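Local coordinates for MetRS related protein (Pyrococcus horikoshii, PDB 2CWP) that is a methionyl-tRNA synthetase-related protein of the OB-fold tRNA-binding family that probably binds tRNA, at residues Y7-D10 with E11-F15; Q55-P58 with E59-E62. One frame throughout, in Å; residues are numbered along the deposited sequence.

In the fold
From the N terminus, the chain first forms contact 1, the short helix 9-13 and the residues just before and after it. It then enters the long strand 17-27 of the main antiparallel sheet. Contact 2 comes later, in the loop between strands 45-50 and 65-69. Each contact is a local turn within one continuous piece of chain, closing over three or four residues. They neither nest nor cross, because contact 1 ends well before contact 2 begins. Their centres lie about 31 Å apart, on opposite sides of the chain's centre. Contact 1 shapes the N-terminal arm at the surface and reaches the C-terminal end through R110 and W112. Contact 2 links two strands of the OB-type domain.

Contact 1. Residues Y7-D10 with E11-F15; sequences YDVD and EFWKF
V9 and W13 sit one turn apart on the short helix 9-13, an N-capped helix at the surface. This is a local contact along that helix. The backbone bonds set the turn. W13 N donates to V9 O at 2.8 Å. D8 O takes two amides: a weak bond from E11 N at 2.9 Å and a longer one from F12 N at 3.3 Å. The cap comes from the D8 side chain. D8 OD1 accepts from D10 N at 2.8 Å with its anti lone pair. It thus satisfies an amide in the first turn, where no earlier carbonyl of the helix is available.

The apolar part is V9 against the indole. The two side chains run side by side. V9 CG1, anti to the backbone N (chi1 -174°), lies over one face of the W13 ring, offset toward its rim. The approach is closer than carbons can sit, so its closeness is doubtful as modelled. The W13 ring also meets the ring of W112 at the C terminus, their planes turned about 55° to each other. A serine in place of W13 would probably leave W112 without the ring it meets. W13 O and F15 O both accept from R110 NH2, which ties the helix exit to the last strand.

The charged part is a salt bridge on the surface. K14 NZ reaches E11 OE2 at 3.0 Å, from above the carboxylate plane and 67° out of it.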
loop_
_atom_site.group_PDB
_atom_site.type_symbol
_atom_site.label_atom_id
_atom_site.label_comp_id
_atom_site.label_asym_id
_atom_site.label_seq_id
_atom_site.Cartn_x
_atom_site.Cartn_y
_atom_site.Cartn_z
ATOM N N TYR A 7 6.543 22.737 2.389
ATOM C CA TYR A 7 5.715 22.504 3.564
ATOM C C TYR A 7 6.504 22.266 4.836
ATOM O O TYR A 7 7.720 22.107 4.815
ATOM C CB TYR A 7 4.765 21.335 3.314
ATOM C CG TYR A 7 3.813 21.575 2.167
ATOM C CD1 TYR A 7 4.273 21.628 0.847
ATOM C CD2 TYR A 7 2.457 21.784 2.399
ATOM C CE1 TYR A 7 3.405 21.886 -0.211
ATOM C CE2 TYR A 7 1.581 22.044 1.352
ATOM C CZ TYR A 7 2.059 22.094 0.049
ATOM O OH TYR A 7 1.190 22.360 -0.984
ATOM N N ASP A 8 5.792 22.249 5.953
ATOM C CA ASP A 8 6.414 22.046 7.239
ATOM C C ASP A 8 6.343 20.572 7.638
ATOM O O ASP A 8 5.360 19.889 7.360
ATOM C CB ASP A 8 5.720 22.924 8.277
ATOM C CG ASP A 8 6.395 22.867 9.624
ATOM O OD1 ASP A 8 6.275 21.827 10.311
ATOM O OD2 ASP A 8 7.059 23.861 9.991
ATOM N N VAL A 9 7.402 20.103 8.293
ATOM C CA VAL A 9 7.516 18.717 8.736
ATOM C C VAL A 9 6.320 18.228 9.542
ATOM O O VAL A 9 5.845 17.115 9.339
ATOM C CB VAL A 9 8.771 18.521 9.603
ATOM C CG1 VAL A 9 8.948 17.059 9.936
ATOM C CG2 VAL A 9 9.983 19.047 8.881
ATOM N N ASP A 10 5.837 19.053 10.466
ATOM C CA ASP A 10 4.700 18.656 11.296
ATOM C C ASP A 10 3.493 18.359 10.418
ATOM O O ASP A 10 2.660 17.511 10.749
ATOM C CB ASP A 10 4.359 19.751 12.308
ATOM C CG ASP A 10 5.552 20.150 13.158
ATOM O OD1 ASP A 10 6.383 20.967 12.692
ATOM O OD2 ASP A 10 5.667 19.640 14.294
ATOM N N GLU A 11 3.407 19.054 9.290
ATOM C CA GLU A 11 2.306 18.832 8.372
ATOM C C GLU A 11 2.461 17.425 7.777
ATOM O O GLU A 11 1.484 16.698 7.628
ATOM C CB GLU A 11 2.326 19.879 7.263
ATOM C CG GLU A 11 1.059 19.917 6.439
ATOM C CD GLU A 11 -0.101 20.574 7.170
ATOM O OE1 GLU A 11 0.078 20.980 8.340
ATOM O OE2 GLU A 11 -1.191 20.690 6.567
ATOM N N PHE A 12 3.692 17.045 7.441
ATOM C CA PHE A 12 3.961 15.714 6.876
ATOM C C PHE A 12 3.622 14.665 7.932
ATOM O O PHE A 12 2.907 13.693 7.654
ATOM C CB PHE A 12 5.445 15.603 6.485
ATOM C CG PHE A 12 5.844 14.267 5.885
ATOM C CD1 PHE A 12 5.235 13.786 4.728
ATOM C CD2 PHE A 12 6.868 13.516 6.459
ATOM C CE1 PHE A 12 5.648 12.572 4.148
ATOM C CE2 PHE A 12 7.290 12.305 5.892
ATOM C CZ PHE A 12 6.678 11.834 4.736
ATOM N N TRP A 13 4.129 14.901 9.144
ATOM C CA TRP A 13 3.948 14.015 10.289
ATOM C C TRP A 13 2.501 13.644 10.607
ATOM O O TRP A 13 2.261 12.673 11.320
ATOM C CB TRP A 13 4.558 14.639 11.553
ATOM C CG TRP A 13 6.070 14.714 11.638
ATOM C CD1 TRP A 13 6.797 15.522 12.475
ATOM C CD2 TRP A 13 7.025 13.921 10.927
ATOM N NE1 TRP A 13 8.138 15.279 12.331
ATOM C CE2 TRP A 13 8.308 14.300 11.389
ATOM C CE3 TRP A 13 6.928 12.926 9.950
ATOM C CZ2 TRP A 13 9.480 13.719 10.907
ATOM C CZ3 TRP A 13 8.095 12.349 9.474
ATOM C CH2 TRP A 13 9.354 12.748 9.955
ATOM N N LYS A 14 1.533 14.411 10.117
ATOM C CA LYS A 14 0.150 14.066 10.424
ATOM C C LYS A 14 -0.284 12.823 9.649
ATOM O O LYS A 14 -1.185 12.110 10.075
ATOM C CB LYS A 14 -0.793 15.242 10.137
ATOM C CG LYS A 14 -0.868 15.662 8.691
ATOM C CD LYS A 14 -1.761 16.877 8.536
ATOM C CE LYS A 14 -1.850 17.299 7.085
ATOM N NZ LYS A 14 -2.919 18.309 6.853
ATOM N N PHE A 15 0.343 12.569 8.504
ATOM C CA PHE A 15 0.003 11.381 7.737
ATOM C C PHE A 15 0.714 10.200 8.385
ATOM O O PHE A 15 1.844 10.331 8.883
ATOM C CB PHE A 15 0.419 11.537 6.277
ATOM C CG PHE A 15 -0.393 12.556 5.538
ATOM C CD1 PHE A 15 -0.127 13.915 5.682
ATOM C CD2 PHE A 15 -1.477 12.164 4.758
ATOM C CE1 PHE A 15 -0.932 14.866 5.064
ATOM C CE2 PHE A 15 -2.284 13.103 4.140
ATOM C CZ PHE A 15 -2.013 14.457 4.293
#

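Contact 2. Residues Q55-P58 with E59-E62; sequences QIPP and EELE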
loop_
_atom_site.group_PDB
_atom_site.type_symbol
_atom_site.label_atom_id
_atom_site.label_comp_id
_atom_site.label_asym_id
_atom_site.label_seq_id
_atom_site.Cartn_x
_atom_site.Cartn_y
_atom_site.Cartn_z
ATOM N N GLN A 55 1.261 -4.077 -14.355
ATOM C CA GLN A 55 2.716 -4.060 -14.292
ATOM C C GLN A 55 3.282 -4.998 -13.238
ATOM O O GLN A 55 4.350 -5.557 -13.423
ATOM C CB GLN A 55 3.221 -2.655 -13.982
ATOM C CG GLN A 55 2.939 -1.634 -15.056
ATOM C CD GLN A 55 3.730 -0.366 -14.822
ATOM O OE1 GLN A 55 4.953 -0.415 -14.673
ATOM N NE2 GLN A 55 3.038 0.777 -14.774
ATOM N N ILE A 56 2.565 -5.153 -12.128
ATOM C CA ILE A 56 3.022 -5.988 -11.019
ATOM C C ILE A 56 2.005 -7.062 -10.650
ATOM O O ILE A 56 0.952 -6.759 -10.099
ATOM C CB ILE A 56 3.273 -5.127 -9.751
ATOM C CG1 ILE A 56 4.242 -3.978 -10.058
ATOM C CG2 ILE A 56 3.799 -6.006 -8.632
ATOM C CD1 ILE A 56 5.671 -4.425 -10.360
ATOM N N PRO A 57 2.316 -8.338 -10.922
ATOM C CA PRO A 57 1.362 -9.396 -10.581
ATOM C C PRO A 57 1.197 -9.574 -9.070
ATOM O O PRO A 57 2.114 -9.304 -8.297
ATOM C CB PRO A 57 1.959 -10.630 -11.257
ATOM C CG PRO A 57 3.426 -10.374 -11.137
ATOM C CD PRO A 57 3.533 -8.904 -11.524
ATOM N N PRO A 58 0.018 -10.045 -8.638
ATOM C CA PRO A 58 -0.349 -10.286 -7.237
ATOM C C PRO A 58 0.649 -11.128 -6.442
ATOM O O PRO A 58 0.924 -10.828 -5.276
ATOM C CB PRO A 58 -1.711 -10.975 -7.346
ATOM C CG PRO A 58 -2.269 -10.425 -8.610
ATOM C CD PRO A 58 -1.086 -10.427 -9.540
ATOM N N GLU A 59 1.189 -12.170 -7.068
ATOM C CA GLU A 59 2.135 -13.037 -6.387
ATOM C C GLU A 59 3.456 -12.349 -6.032
ATOM O O GLU A 59 4.247 -12.874 -5.246
ATOM C CB GLU A 59 2.392 -14.327 -7.202
ATOM C CG GLU A 59 3.119 -14.171 -8.532
ATOM C CD GLU A 59 2.185 -13.893 -9.720
ATOM O OE1 GLU A 59 2.677 -13.951 -10.873
ATOM O OE2 GLU A 59 0.977 -13.618 -9.507
ATOM N N GLU A 60 3.705 -11.173 -6.597
ATOM C CA GLU A 60 4.928 -10.466 -6.257
ATOM C C GLU A 60 4.757 -9.635 -4.972
ATOM O O GLU A 60 5.727 -9.086 -4.444
ATOM C CB GLU A 60 5.367 -9.583 -7.431
ATOM C CG GLU A 60 6.188 -10.352 -8.459
ATOM C CD GLU A 60 6.457 -9.564 -9.724
ATOM O OE1 GLU A 60 6.464 -8.316 -9.657
ATOM O OE2 GLU A 60 6.675 -10.195 -10.786
ATOM N N LEU A 61 3.532 -9.572 -4.448
ATOM C CA LEU A 61 3.261 -8.804 -3.224
ATOM C C LEU A 61 3.017 -9.707 -2.020
ATOM O O LEU A 61 3.430 -9.401 -0.911
ATOM C CB LEU A 61 2.050 -7.898 -3.428
ATOM C CG LEU A 61 2.200 -6.835 -4.521
ATOM C CD1 LEU A 61 0.976 -6.836 -5.411
ATOM C CD2 LEU A 61 2.400 -5.482 -3.889
ATOM N N GLU A 62 2.338 -10.823 -2.249
ATOM C CA GLU A 62 2.041 -11.772 -1.187
ATOM C C GLU A 62 3.270 -12.235 -0.448
ATOM O O GLU A 62 4.252 -12.630 -1.058
ATOM C CB GLU A 62 1.339 -13.008 -1.736
ATOM C CG GLU A 62 -0.119 -12.813 -1.995
ATOM C CD GLU A 62 -0.915 -14.084 -1.770
ATOM O OE1 GLU A 62 -2.126 -14.063 -2.048
ATOM O OE2 GLU A 62 -0.338 -15.091 -1.318
#
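P57 and P58 meet E59, E60 and L61 in a local turn contact. It lies in the loop between strands 45-50 and 65-69 of the putative tRNA-binding domain and is partly buried. Backbone bonds close the turn. E60 N donates to P57 O at 3.0 Å, and L61 N donates to P58 O at 3.0 Å. P58 O also takes a weak bond from E62 N at 3.3 Å.

The two glutamates pack on the ring of P57. E59 has CG between its backbone N and carbonyl carbon (chi1 67°) and bends again at chi2 (-88°). This folds the carboxylate back, and E59 OE1 comes to 3.4 Å from P57 CB. E60 is extended beyond CG. Its side chain crosses P57 at a slant and sets the carboxylate off the CG-CD edge, with E60 OE2 3.3 Å from P57 CG. These are van der Waals contacts and not polar bonds. E60 OE1 also touches the methyl I56 CG2 at 3.7 Å.

The buried side is apolar. L61 CD1 lies 4.4 Å from I56 CG2, a loose touch. I56 and L61 both rest on L98, and L61 also meets I35. E62 OE1 accepts from A25 N. The Q55 side-chain amide gives to G94 O through NE2 and accepts from V96 N at OE1. Both ends of the turn are thus tied to other parts of the same chain. The short 3-10 turn stands between the third and fourth strands of the main sheet, where many OB folds carry a helix.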